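PDB 4MG4: phosphonomutase from Burkholderia cenocepacia J2315, which belongs to the phosphoenolpyruvate phosphomutase family and folds as a TIM-type alpha/beta barrel, but its precise role is not defined. Local coordinates for residues R175-T180 and I206-A211; R132-A137 and A184-A189; E76-I81 and L87-D92; D103-I108 and A148-V153; C119-S124 and A139-A144. All blocks are in the same frame, centred on the assembly; numbering follows the deposited sequence. Where two conformers were deposited one is given.

Contact 1: R175-T180 and I206-A211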
# COMPACT_ATOMS: atom_id res chain seq x y z
N ARG A 175 -14.10 38.04 3.46
CA ARG A 175 -14.68 37.84 2.10
C ARG A 175 -14.64 36.36 1.64
O ARG A 175 -15.59 35.85 0.99
CB ARG A 175 -13.97 38.69 1.03
CG ARG A 175 -14.24 40.19 1.09
CD ARG A 175 -13.38 41.01 0.08
NE ARG A 175 -11.91 40.96 0.33
CZ ARG A 175 -10.96 41.48 -0.49
NH1 ARG A 175 -11.23 42.13 -1.59
NH2 ARG A 175 -9.71 41.36 -0.18
N LEU A 176 -13.53 35.69 1.90
CA LEU A 176 -13.44 34.27 1.58
C LEU A 176 -14.30 33.42 2.50
O LEU A 176 -14.95 32.48 2.05
CB LEU A 176 -12.00 33.74 1.62
CG LEU A 176 -11.08 34.10 0.48
CD1 LEU A 176 -9.86 33.21 0.54
CD2 LEU A 176 -11.72 33.94 -0.86
N LEU A 177 -14.40 33.82 3.76
CA LEU A 177 -15.28 33.11 4.69
C LEU A 177 -16.75 33.28 4.22
O LEU A 177 -17.54 32.35 4.22
CB LEU A 177 -15.12 33.66 6.12
CG LEU A 177 -16.23 33.23 7.10
CD1 LEU A 177 -16.10 31.76 7.33
CD2 LEU A 177 -16.11 34.03 8.41
N ASP A 178 -17.11 34.49 3.79
CA ASP A 178 -18.46 34.71 3.34
C ASP A 178 -18.77 33.88 2.10
O ASP A 178 -19.89 33.35 1.97
CB ASP A 178 -18.71 36.20 3.08
CG ASP A 178 -18.76 37.00 4.35
OD1 ASP A 178 -19.00 36.43 5.44
OD2 ASP A 178 -18.58 38.25 4.24
N ALA A 179 -17.81 33.76 1.19
CA ALA A 179 -18.01 32.94 -0.02
C ALA A 179 -18.17 31.47 0.36
O ALA A 179 -18.95 30.74 -0.25
CB ALA A 179 -16.84 33.08 -0.96
N THR A 180 -17.36 31.06 1.33
CA THR A 180 -17.42 29.69 1.86
C THR A 180 -18.81 29.41 2.45
O THR A 180 -19.43 28.36 2.14
CB THR A 180 -16.29 29.43 2.86
OG1 THR A 180 -15.06 29.58 2.16
CG2 THR A 180 -16.40 28.03 3.48
N ILE A 206 -12.13 30.01 11.67
CA ILE A 206 -12.73 28.69 11.96
C ILE A 206 -13.89 28.92 12.93
O ILE A 206 -14.97 28.36 12.74
CB ILE A 206 -11.73 27.68 12.50
CG1 ILE A 206 -10.70 27.29 11.44
CG2 ILE A 206 -12.48 26.42 13.00
CD1 ILE A 206 -9.49 26.62 12.03
N ARG A 207 -13.71 29.78 13.95
CA ARG A 207 -14.78 30.06 14.89
C ARG A 207 -16.00 30.64 14.20
O ARG A 207 -17.15 30.28 14.49
CB ARG A 207 -14.31 31.03 15.97
CG ARG A 207 -13.32 30.44 16.96
CD ARG A 207 -13.06 31.50 18.03
NE ARG A 207 -11.98 31.13 18.93
CZ ARG A 207 -12.06 30.33 19.99
NH1 ARG A 207 -13.18 29.66 20.25
NH2 ARG A 207 -10.99 30.11 20.71
N ALA A 208 -15.75 31.59 13.31
CA ALA A 208 -16.83 32.22 12.56
C ALA A 208 -17.58 31.24 11.68
O ALA A 208 -18.82 31.27 11.58
CB ALA A 208 -16.32 33.39 11.72
N LEU A 209 -16.80 30.34 11.10
CA LEU A 209 -17.36 29.27 10.27
C LEU A 209 -18.25 28.33 11.03
O LEU A 209 -19.33 28.01 10.58
CB LEU A 209 -16.21 28.50 9.62
CG LEU A 209 -16.62 27.38 8.69
CD1 LEU A 209 -17.46 27.83 7.52
CD2 LEU A 209 -15.36 26.64 8.22
N THR A 210 -17.76 27.81 12.15
CA THR A 210 -18.55 26.87 12.92
C THR A 210 -19.80 27.55 13.54
O THR A 210 -20.84 26.89 13.66
CB THR A 210 -17.72 26.20 14.03
OG1 THR A 210 -17.31 27.18 14.99
CG2 THR A 210 -16.49 25.42 13.51
N ALA A 211 -19.71 28.83 13.87
CA ALA A 211 -20.87 29.62 14.39
C ALA A 211 -21.98 29.75 13.35
O ALA A 211 -23.16 29.65 13.70
CB ALA A 211 -20.43 30.99 14.85
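Leu-177 and Leu-209 meet between two outer helices of the barrel, 174-190 and 203-212. Over these segments the axes approach to 10.6 Å and run in nearly the same direction, 26° apart. Leu-177 does most of the touching. Its CG stands anti to the backbone N (chi1 166°), which spreads the two methyls across the interface like a fork. CD2 of Leu-177 presses on CB of Ala-208 at 3.4 Å, tighter than usual for two carbons. CD1 of Leu-177 rests 4.0 Å from CB of Leu-209, and the two leucine side chains pass at a slant. These helices follow strands 156-160 and 194-196, neighbours in the eight-stranded sheet, so the contact joins successive helices of the TIM-barrel coat. Thr-180 offers only its methyl: CG2 meets CD1 of Leu-209 at 4.2 Å, the side chains at about a right angle. Its hydroxyl turns back into its own helix, where Thr-180 OG1 bonds to Leu-176 O at 2.9 Å from above the carbonyl plane. Thr-180 N reaches the same oxygen from the opposite face, so two donors grip it. Leu-209 also lies on Val-217 of strand 217-220, while Thr-180 touches Val-163 and Phe-164.

Contact 2: R132-A137 and A184-A189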
# COMPACT_ATOMS: atom_id res chain seq x y z
N ARG A 132 -16.08 25.23 -9.45
CA ARG A 132 -17.37 25.24 -10.15
C ARG A 132 -18.30 26.36 -9.61
O ARG A 132 -18.24 26.74 -8.40
CB ARG A 132 -18.09 23.90 -9.98
CG ARG A 132 -17.35 22.70 -10.49
CD ARG A 132 -18.11 21.41 -10.27
NE ARG A 132 -17.21 20.34 -10.54
CZ ARG A 132 -17.14 19.67 -11.70
NH1 ARG A 132 -17.97 19.91 -12.68
NH2 ARG A 132 -16.23 18.76 -11.84
N ASP A 133 -19.14 26.93 -10.49
CA ASP A 133 -20.24 27.79 -10.07
C ASP A 133 -20.99 27.10 -8.93
O ASP A 133 -21.18 25.87 -8.95
CB ASP A 133 -21.21 27.98 -11.21
CG ASP A 133 -22.45 28.73 -10.80
OD1 ASP A 133 -22.42 29.97 -10.86
OD2 ASP A 133 -23.47 28.09 -10.44
N VAL A 134 -21.39 27.91 -7.95
CA VAL A 134 -22.09 27.42 -6.74
C VAL A 134 -23.25 26.49 -7.09
O VAL A 134 -23.41 25.41 -6.49
CB VAL A 134 -22.56 28.56 -5.82
CG1 VAL A 134 -23.45 29.55 -6.52
CG2 VAL A 134 -23.24 28.02 -4.59
N ASP A 135 -24.07 26.87 -8.05
CA ASP A 135 -25.23 26.04 -8.36
C ASP A 135 -24.91 24.81 -9.20
O ASP A 135 -25.60 23.79 -9.10
CB ASP A 135 -26.37 26.89 -8.91
CG ASP A 135 -26.88 27.89 -7.86
OD1 ASP A 135 -27.18 27.40 -6.75
OD2 ASP A 135 -26.89 29.14 -8.10
N GLU A 136 -23.83 24.87 -9.99
CA GLU A 136 -23.35 23.67 -10.70
C GLU A 136 -22.83 22.65 -9.69
O GLU A 136 -23.15 21.48 -9.75
CB GLU A 136 -22.25 24.03 -11.69
CG GLU A 136 -22.05 22.96 -12.75
CD GLU A 136 -20.70 22.97 -13.42
OE1 GLU A 136 -20.44 23.97 -14.13
OE2 GLU A 136 -19.93 21.97 -13.21
N ALA A 137 -22.09 23.14 -8.71
CA ALA A 137 -21.57 22.30 -7.62
C ALA A 137 -22.72 21.71 -6.80
O ALA A 137 -22.72 20.56 -6.46
CB ALA A 137 -20.62 23.08 -6.72
N ALA A 184 -21.70 26.82 1.46
CA ALA A 184 -22.21 25.89 2.46
C ALA A 184 -23.74 25.89 2.52
O ALA A 184 -24.37 24.82 2.59
CB ALA A 184 -21.63 26.24 3.81
N ARG A 185 -24.34 27.07 2.45
CA ARG A 185 -25.80 27.14 2.44
C ARG A 185 -26.41 26.48 1.20
O ARG A 185 -27.43 25.76 1.30
CB ARG A 185 -26.28 28.59 2.60
CG ARG A 185 -26.01 29.19 3.97
CD ARG A 185 -26.68 30.55 4.15
NE ARG A 185 -26.16 31.56 3.26
CZ ARG A 185 -25.10 32.33 3.48
NH1 ARG A 185 -24.42 32.27 4.62
NH2 ARG A 185 -24.74 33.22 2.56
N ALA A 186 -25.83 26.71 0.05
CA ALA A 186 -26.32 26.09 -1.18
C ALA A 186 -26.14 24.57 -1.12
O ALA A 186 -27.02 23.82 -1.53
CB ALA A 186 -25.59 26.65 -2.40
N TYR A 187 -24.98 24.14 -0.64
CA TYR A 187 -24.70 22.71 -0.56
C TYR A 187 -25.58 21.99 0.46
O TYR A 187 -26.08 20.89 0.18
CB TYR A 187 -23.21 22.45 -0.25
CG TYR A 187 -22.25 23.01 -1.27
CD1 TYR A 187 -22.67 23.55 -2.47
CD2 TYR A 187 -20.88 22.99 -1.03
CE1 TYR A 187 -21.75 24.11 -3.38
CE2 TYR A 187 -19.98 23.53 -1.91
CZ TYR A 187 -20.40 24.08 -3.11
OH TYR A 187 -19.47 24.64 -3.99
N ALA A 188 -25.83 22.60 1.61
CA ALA A 188 -26.80 22.08 2.56
C ALA A 188 -28.21 21.95 1.96
O ALA A 188 -28.85 20.94 2.11
CB ALA A 188 -26.84 22.96 3.77
N ALA A 189 -28.64 22.98 1.26
CA ALA A 189 -29.96 22.95 0.67
C ALA A 189 -30.09 21.84 -0.35
O ALA A 189 -31.14 21.25 -0.50
CB ALA A 189 -30.33 24.29 0.09
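Val-134 and Ala-137, on the first turn of helix 134-150, pack against Ala-186 and Tyr-187 of helix 174-190. The tight part joins small aliphatic groups and the end of one tyrosine ring. CG2 of Val-134 meets CB of Ala-186 at 3.5 Å, closer than usual for two carbons. CB of Ala-137 comes obliquely to the ring end of Tyr-187, 3.3 Å from its OH. The tyrosine CG lies beside the backbone N (chi1 -59°), and the ring reaches across to the other helix. There Val-134 O sits at the ring edge, in its plane, 3.8 Å from CE1 of Tyr-187. The buried hydroxyl has polar partners elsewhere: it bonds to Asp-123 and to Arg-183. The looser, solvent side holds exposed Asp-133 and Asp-135. Asp-133 is the N-cap of its helix. Its OD2 takes Asp-135 N at 2.7 Å from above the carboxylate plane, and Glu-136 N at 3.3 Å on the anti lone pair. The negative cap probably suits the positive end of the helix dipole. Buried Arg-132, before the cap, makes a salt bridge from NH1 to Glu-136 OE2 at 2.9 Å, the oxygen lying in the guanidinium plane. Arg-132 O accepts from Arg-183 NH1, and the backbone of Arg-132 pairs with that of Asp-123, which follows strand 118-122. The contact thus ties two successive outer helices to the end of a barrel strand.

Contact 3: E76-I81 and L87-D92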
# COMPACT_ATOMS: atom_id res chain seq x y z
N GLU A 76 -12.55 -0.89 -6.62
CA GLU A 76 -12.00 -2.18 -6.23
C GLU A 76 -11.21 -2.02 -4.94
O GLU A 76 -11.35 -2.81 -4.00
CB GLU A 76 -11.10 -2.72 -7.35
CG GLU A 76 -10.44 -4.04 -7.00
CD GLU A 76 -9.38 -4.45 -8.01
OE1 GLU A 76 -9.48 -4.10 -9.23
OE2 GLU A 76 -8.41 -5.14 -7.57
N VAL A 77 -10.41 -0.95 -4.87
CA VAL A 77 -9.65 -0.63 -3.66
C VAL A 77 -10.59 -0.43 -2.48
O VAL A 77 -10.38 -0.99 -1.40
CB VAL A 77 -8.77 0.61 -3.89
CG1 VAL A 77 -8.17 1.05 -2.56
CG2 VAL A 77 -7.68 0.29 -4.90
N LEU A 78 -11.62 0.39 -2.69
CA LEU A 78 -12.66 0.60 -1.70
C LEU A 78 -13.28 -0.68 -1.17
O LEU A 78 -13.42 -0.84 0.01
CB LEU A 78 -13.75 1.52 -2.25
CG LEU A 78 -14.94 1.81 -1.34
CD1 LEU A 78 -14.44 2.47 -0.06
CD2 LEU A 78 -15.96 2.70 -2.04
N GLU A 79 -13.66 -1.59 -2.04
CA GLU A 79 -14.26 -2.86 -1.59
C GLU A 79 -13.30 -3.62 -0.70
O GLU A 79 -13.74 -4.20 0.28
CB GLU A 79 -14.71 -3.74 -2.78
CG GLU A 79 -15.83 -3.14 -3.59
CD GLU A 79 -16.29 -4.02 -4.76
OE1 GLU A 79 -15.69 -5.09 -5.06
OE2 GLU A 79 -17.19 -3.55 -5.45
N ARG A 80 -12.01 -3.68 -1.07
CA ARG A 80 -11.03 -4.42 -0.23
C ARG A 80 -10.89 -3.78 1.13
O ARG A 80 -10.77 -4.48 2.15
CB ARG A 80 -9.67 -4.53 -0.91
CG ARG A 80 -9.69 -5.39 -2.14
CD ARG A 80 -8.27 -5.58 -2.67
NE ARG A 80 -8.33 -6.20 -3.99
CZ ARG A 80 -8.68 -7.47 -4.18
NH1 ARG A 80 -9.02 -8.25 -3.15
NH2 ARG A 80 -8.72 -7.98 -5.42
N ILE A 81 -10.92 -2.44 1.17
CA ILE A 81 -10.89 -1.70 2.42
C ILE A 81 -12.13 -1.98 3.26
O ILE A 81 -12.01 -2.28 4.46
CB ILE A 81 -10.71 -0.18 2.18
CG1 ILE A 81 -9.29 0.10 1.68
CG2 ILE A 81 -11.02 0.62 3.45
CD1 ILE A 81 -9.04 1.47 1.09
N LEU A 87 -15.58 -1.46 10.67
CA LEU A 87 -15.81 -0.03 10.86
C LEU A 87 -16.56 0.61 9.70
O LEU A 87 -16.47 0.15 8.54
CB LEU A 87 -14.52 0.75 11.08
CG LEU A 87 -13.62 0.37 12.31
CD1 LEU A 87 -12.37 1.19 12.34
CD2 LEU A 87 -14.45 0.60 13.59
N PRO A 88 -17.30 1.68 9.97
CA PRO A 88 -17.83 2.49 8.87
C PRO A 88 -16.70 3.11 8.05
O PRO A 88 -15.73 3.59 8.63
CB PRO A 88 -18.61 3.61 9.58
CG PRO A 88 -18.71 3.18 11.00
CD PRO A 88 -17.54 2.32 11.27
N VAL A 89 -16.87 3.09 6.72
CA VAL A 89 -15.85 3.58 5.79
C VAL A 89 -16.46 4.68 4.95
O VAL A 89 -17.52 4.44 4.29
CB VAL A 89 -15.30 2.48 4.85
CG1 VAL A 89 -14.33 3.05 3.83
CG2 VAL A 89 -14.66 1.39 5.69
N THR A 90 -15.79 5.83 4.87
CA THR A 90 -16.15 6.91 3.96
C THR A 90 -15.11 7.01 2.87
O THR A 90 -13.90 6.75 3.14
CB THR A 90 -16.33 8.23 4.72
OG1 THR A 90 -16.85 9.24 3.83
CG2 THR A 90 -15.08 8.66 5.44
N VAL A 91 -15.55 7.39 1.66
CA VAL A 91 -14.66 7.39 0.51
C VAL A 91 -14.51 8.77 -0.09
O VAL A 91 -15.48 9.46 -0.37
CB VAL A 91 -15.13 6.36 -0.55
CG1 VAL A 91 -16.51 6.66 -1.09
CG2 VAL A 91 -14.18 6.36 -1.73
N ASP A 92 -13.27 9.14 -0.40
CA ASP A 92 -12.98 10.36 -1.13
C ASP A 92 -13.25 10.14 -2.60
O ASP A 92 -12.54 9.39 -3.27
CB ASP A 92 -11.54 10.78 -0.89
CG ASP A 92 -11.15 12.08 -1.58
OD1 ASP A 92 -11.97 12.74 -2.23
OD2 ASP A 92 -9.93 12.44 -1.39
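Leu-78 packs its two methyls on Val-89 and Val-91. CD1 of Leu-78 lies 3.9 Å from CG1 of Val-89. The same CD1 is 4.0 Å from CB of Val-91, and CD2 of Leu-78 is also 4.0 Å from that CB. The leucine therefore straddles the branch point of Val-91, and these two side chains cross at about a right angle. Against Val-89 it slides past in the opposite direction. One helical turn on, CG2 of Ile-81 meets CG1 of Val-89 at 4.1 Å. With CG1 anti to the backbone N (chi1 175°), Val-89 sets this one methyl between Leu-78 and Ile-81. The spacing fits: residues three apart on the helix face residues two apart on the strand.

The next shell holds these groups in place. Leu-78 also touches Ala-114. Ile-81 touches Ala-39 and Thr-52. The strand is fixed by backbone bonds on both flanks, Thr-90 to Leu-50 and Thr-52, Val-89 to Ile-117 and Val-91 to Gly-118. Thr-90 points away from the helix and lies on Phe-18 of helix 11-20. On the outer side of helix 71-84, Arg-80 NH2 pairs with Glu-76 OE2 at 3.6 Å, a salt bridge along the helix. At the strand end Asp-92 accepts from the backbone N of Ser-54 and of Glu-94.

Over residues 76-81 and 89-92 the helix and strand axes approach to 9.9 Å and run antiparallel at 162°. This is the helix-to-strand return of a beta-alpha-beta crossover, linking parallel strands 50-52 and 89-92 of the TIM barrel.

Contact 4: D103-I108 and A148-V153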
# COMPACT_ATOMS: atom_id res chain seq x y z
N ASP A 103 -23.93 11.66 -13.86
CA ASP A 103 -22.72 10.87 -13.83
C ASP A 103 -22.16 10.76 -12.42
O ASP A 103 -21.72 9.68 -11.97
CB ASP A 103 -21.66 11.41 -14.77
CG ASP A 103 -22.17 11.53 -16.23
OD1 ASP A 103 -22.75 10.53 -16.69
OD2 ASP A 103 -22.04 12.60 -16.86
N VAL A 104 -22.24 11.88 -11.69
CA VAL A 104 -21.87 11.88 -10.28
C VAL A 104 -22.83 10.97 -9.49
O VAL A 104 -22.45 10.28 -8.56
CB VAL A 104 -21.88 13.31 -9.75
CG1 VAL A 104 -21.64 13.33 -8.24
CG2 VAL A 104 -20.86 14.18 -10.46
N ALA A 105 -24.12 10.98 -9.82
CA ALA A 105 -25.07 10.08 -9.13
C ALA A 105 -24.65 8.64 -9.27
O ALA A 105 -24.69 7.88 -8.30
CB ALA A 105 -26.46 10.27 -9.67
N GLU A 106 -24.24 8.25 -10.49
CA GLU A 106 -23.76 6.87 -10.75
C GLU A 106 -22.55 6.57 -9.86
O GLU A 106 -22.43 5.52 -9.26
CB GLU A 106 -23.42 6.65 -12.21
CG GLU A 106 -22.86 5.26 -12.52
CD GLU A 106 -22.63 5.01 -14.04
OE1 GLU A 106 -23.53 5.26 -14.84
OE2 GLU A 106 -21.54 4.53 -14.41
N THR A 107 -21.62 7.48 -9.77
CA THR A 107 -20.44 7.30 -8.92
C THR A 107 -20.83 7.05 -7.46
O THR A 107 -20.33 6.17 -6.79
CB THR A 107 -19.50 8.51 -9.05
OG1 THR A 107 -19.01 8.59 -10.40
CG2 THR A 107 -18.30 8.40 -8.09
N ILE A 108 -21.72 7.88 -6.91
CA ILE A 108 -22.16 7.70 -5.55
C ILE A 108 -22.86 6.36 -5.39
O ILE A 108 -22.64 5.62 -4.44
CB ILE A 108 -23.16 8.81 -5.15
CG1 ILE A 108 -22.43 10.12 -5.19
CG2 ILE A 108 -23.96 8.44 -3.89
CD1 ILE A 108 -21.58 10.30 -4.08
N ALA A 148 -28.23 8.35 -3.19
CA ALA A 148 -28.22 7.72 -1.87
C ALA A 148 -29.64 7.46 -1.33
O ALA A 148 -29.88 6.42 -0.72
CB ALA A 148 -27.43 8.59 -0.89
N ASP A 149 -30.53 8.40 -1.54
CA ASP A 149 -31.91 8.29 -1.06
C ASP A 149 -32.62 7.16 -1.78
O ASP A 149 -33.30 6.35 -1.14
CB ASP A 149 -32.65 9.61 -1.26
CG ASP A 149 -32.22 10.69 -0.29
OD1 ASP A 149 -31.38 10.48 0.63
OD2 ASP A 149 -32.71 11.82 -0.44
N ARG A 150 -32.38 7.03 -3.08
CA ARG A 150 -32.95 5.89 -3.85
C ARG A 150 -32.45 4.52 -3.39
O ARG A 150 -33.21 3.53 -3.39
CB ARG A 150 -32.62 6.04 -5.31
CG ARG A 150 -33.43 7.12 -5.99
CD ARG A 150 -33.28 6.96 -7.51
NE ARG A 150 -31.89 7.16 -7.95
CZ ARG A 150 -31.43 8.27 -8.54
NH1 ARG A 150 -32.25 9.27 -8.80
NH2 ARG A 150 -30.17 8.34 -8.91
N ALA A 151 -31.18 4.45 -2.98
CA ALA A 151 -30.61 3.25 -2.39
C ALA A 151 -31.18 2.89 -0.99
O ALA A 151 -30.95 1.79 -0.49
CB ALA A 151 -29.09 3.37 -2.33
N GLY A 152 -31.87 3.82 -0.36
CA GLY A 152 -32.46 3.61 0.95
C GLY A 152 -31.41 3.50 2.02
O GLY A 152 -31.61 2.82 3.03
N VAL A 153 -30.27 4.16 1.82
CA VAL A 153 -29.20 4.03 2.79
C VAL A 153 -28.96 5.34 3.57
O VAL A 153 -29.21 6.43 3.04
CB VAL A 153 -27.87 3.61 2.13
CG1 VAL A 153 -27.93 2.17 1.62
CG2 VAL A 153 -27.44 4.55 1.04
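The guanidinium group of Arg-150 meets Ala-105 at its edge: the CB methyl of Ala-105 lies near the guanidinium plane, 4.3 Å from NH2 of Arg-150. The approach is loose, and no polar bond is made between the two. Arg-150 belongs to the last turn of helix 134-150 and Ala-105 to helix 101-113. Both helices belong to the outer coat of the TIM barrel, and they flank strand 118-122 in the chain. The arginine chain leaves its helix with CG beside the backbone N (chi1 -74°), runs extended, and then bends at chi3 (-63°). This brings NH2 to the Ala-105 methyl while the residue remains exposed.

The second touch is deeper. CG2 of Ile-108 lies 4.3 Å from the backbone N of Ala-148. Here the helices come near each other, with the CA atoms of Ile-108 and Ala-148 at 7.1 Å. The two segments bury little of each other, 89 Å² in all. Other parts of the two helices add to the packing: Ala-105 touches Ala-143 and Ala-147, and Ala-148 touches Ile-112. Tyr-155, in a loop, also meets Ala-148. Exposed Glu-106 forms a salt bridge to Arg-71, which also bonds to OG1 of buried Thr-107.

Helix 134-150 closes in a Schellman motif at Gly-152, whose phi is positive (70°). Gly-152 O accepts from Asn-12 ND2, which joins this turn to helix 11-20. Gly-152 N bonds back to Asp-149 O at 3.0 Å, while the bond from Val-153 N to Ala-148 O is weak at 3.4 Å.

Contact 5: C119-S124 and A139-A144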
# COMPACT_ATOMS: atom_id res chain seq x y z
N CYS A 119 -19.13 9.92 1.67
CA CYS A 119 -18.13 10.37 0.74
C CYS A 119 -17.67 11.78 1.02
O CYS A 119 -18.32 12.54 1.77
CB CYS A 119 -18.59 10.28 -0.72
SG CYS A 119 -19.90 11.45 -1.12
N ASN A 120 -16.52 12.12 0.44
CA ASN A 120 -16.19 13.53 0.21
C ASN A 120 -16.42 13.82 -1.27
O ASN A 120 -15.99 13.02 -2.15
CB ASN A 120 -14.75 13.87 0.47
CG ASN A 120 -14.45 14.07 1.95
OD1 ASN A 120 -15.19 13.61 2.83
ND2 ASN A 120 -13.36 14.78 2.23
N LEU A 121 -17.11 14.93 -1.53
CA LEU A 121 -17.41 15.36 -2.92
C LEU A 121 -17.01 16.82 -3.01
O LEU A 121 -17.51 17.64 -2.25
CB LEU A 121 -18.91 15.19 -3.23
CG LEU A 121 -19.42 15.54 -4.62
CD1 LEU A 121 -18.73 14.68 -5.66
CD2 LEU A 121 -20.92 15.32 -4.64
N GLU A 122 -16.10 17.12 -3.93
CA GLU A 122 -15.41 18.38 -4.02
C GLU A 122 -15.94 19.25 -5.17
O GLU A 122 -16.31 18.73 -6.25
CB GLU A 122 -13.93 18.03 -4.26
CG GLU A 122 -12.94 19.14 -4.19
CD GLU A 122 -11.50 18.58 -4.32
OE1 GLU A 122 -11.36 17.32 -4.19
OE2 GLU A 122 -10.55 19.38 -4.45
N ASP A 123 -15.87 20.57 -4.99
CA ASP A 123 -16.50 21.53 -5.87
C ASP A 123 -15.56 22.18 -6.90
O ASP A 123 -15.84 23.25 -7.39
CB ASP A 123 -17.27 22.58 -5.05
CG ASP A 123 -16.39 23.48 -4.22
OD1 ASP A 123 -15.15 23.30 -4.17
OD2 ASP A 123 -16.98 24.37 -3.57
N SER A 124 -14.47 21.50 -7.23
CA SER A 124 -13.52 22.02 -8.18
C SER A 124 -13.53 21.15 -9.43
O SER A 124 -13.96 19.99 -9.45
CB SER A 124 -12.13 22.07 -7.57
OG SER A 124 -11.74 20.78 -7.19
N ALA A 139 -25.77 21.18 -7.81
CA ALA A 139 -26.49 20.21 -8.59
C ALA A 139 -25.87 18.80 -8.54
O ALA A 139 -26.61 17.79 -8.57
CB ALA A 139 -26.62 20.69 -10.05
N ARG A 140 -24.54 18.77 -8.47
CA ARG A 140 -23.80 17.48 -8.33
C ARG A 140 -24.11 16.89 -6.94
O ARG A 140 -24.39 15.69 -6.81
CB ARG A 140 -22.34 17.70 -8.62
CG ARG A 140 -22.08 18.24 -10.02
CD ARG A 140 -20.70 18.82 -10.23
NE ARG A 140 -19.68 17.81 -10.26
CZ ARG A 140 -19.35 17.09 -11.33
NH1 ARG A 140 -19.99 17.21 -12.48
NH2 ARG A 140 -18.35 16.20 -11.21
N ILE A 141 -24.14 17.73 -5.91
CA ILE A 141 -24.50 17.26 -4.55
C ILE A 141 -25.93 16.72 -4.54
O ILE A 141 -26.24 15.69 -3.98
CB ILE A 141 -24.33 18.38 -3.52
CG1 ILE A 141 -22.82 18.64 -3.32
CG2 ILE A 141 -24.99 18.02 -2.20
CD1 ILE A 141 -22.54 19.98 -2.77
N ALA A 142 -26.83 17.44 -5.20
CA ALA A 142 -28.22 17.00 -5.21
C ALA A 142 -28.40 15.68 -5.90
O ALA A 142 -29.16 14.83 -5.43
CB ALA A 142 -29.09 18.07 -5.85
N ALA A 143 -27.69 15.48 -7.00
CA ALA A 143 -27.75 14.18 -7.72
C ALA A 143 -27.20 13.03 -6.81
O ALA A 143 -27.75 11.92 -6.80
CB ALA A 143 -26.96 14.28 -9.01
N ALA A 144 -26.14 13.32 -6.09
CA ALA A 144 -25.56 12.38 -5.13
C ALA A 144 -26.59 12.03 -4.02
O ALA A 144 -26.72 10.88 -3.62
CB ALA A 144 -24.26 12.96 -4.52
O HOH W 1 -18.85 18.18 -7.63
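Strand 119-122 and helix 139-144 run antiparallel at 154°, their axes 9.7 Å apart, with Leu-121 facing Ile-141. Leu-121 carries the apolar contact through one methyl. CG stands anti to the backbone N (chi1 -179°) and directs CD2 onto the helix. That CD2 lies 4.0 Å from CG1 of Ile-141, and the two side chains pass at a slant. CD2 of Leu-121 is also 4.1 Å from CB of Ala-144, one turn on, and 4.1 Å from the backbone O of Arg-140. The methyl thus sits among Arg-140 O, Ile-141 and Ala-144 on one side of the helix. The helix follows the strand in the beta-alpha-beta unit 118-122, 134-150, 156-160 of the barrel. Ile-141 also lies on Ala-159 of the next strand, and Ala-144 on Ile-157.

A water makes the polar link. It donates to Glu-122 O at 2.9 Å and accepts from Arg-140 NE at 2.8 Å, lying in the guanidinium plane at its edge. The other end of this buried arginine is held by backbone carbonyls: NH2 bonds to Ser-95 O and Gly-98 O, and NH1 weakly to Glu-99 O. Bonds on several N-H groups should fix the position and rotation of the guanidinium plane. The neutral carbonyl and water oxygens probably help to stabilise its charge, with Arg-132 close by, and the water links the group to Glu-122 O at the strand end.

From the N terminus, contact 3 closes first, over the short turn between helix 71-84 and strand 89-92. Contact 4 then opens on helix 101-113 and closes at the end of helix 134-150. Contact 5 is nested inside that loop. Its strand 118-122 neighbours strand 89-92 of contact 3, with Val-91 O bonded to Asn-120 N. Contact 2 starts on helix 134-150 and reaches helix 174-190, crossing contacts 4 and 5. Contact 1 continues from helix 174-190 to helix 203-212 and crosses contact 2. Helices 101-113, 134-150, 174-190 and 203-212 are thus joined in order. Contacts 1 and 3 lie on opposite sides of the chain's centre, about 31 Å apart between centres.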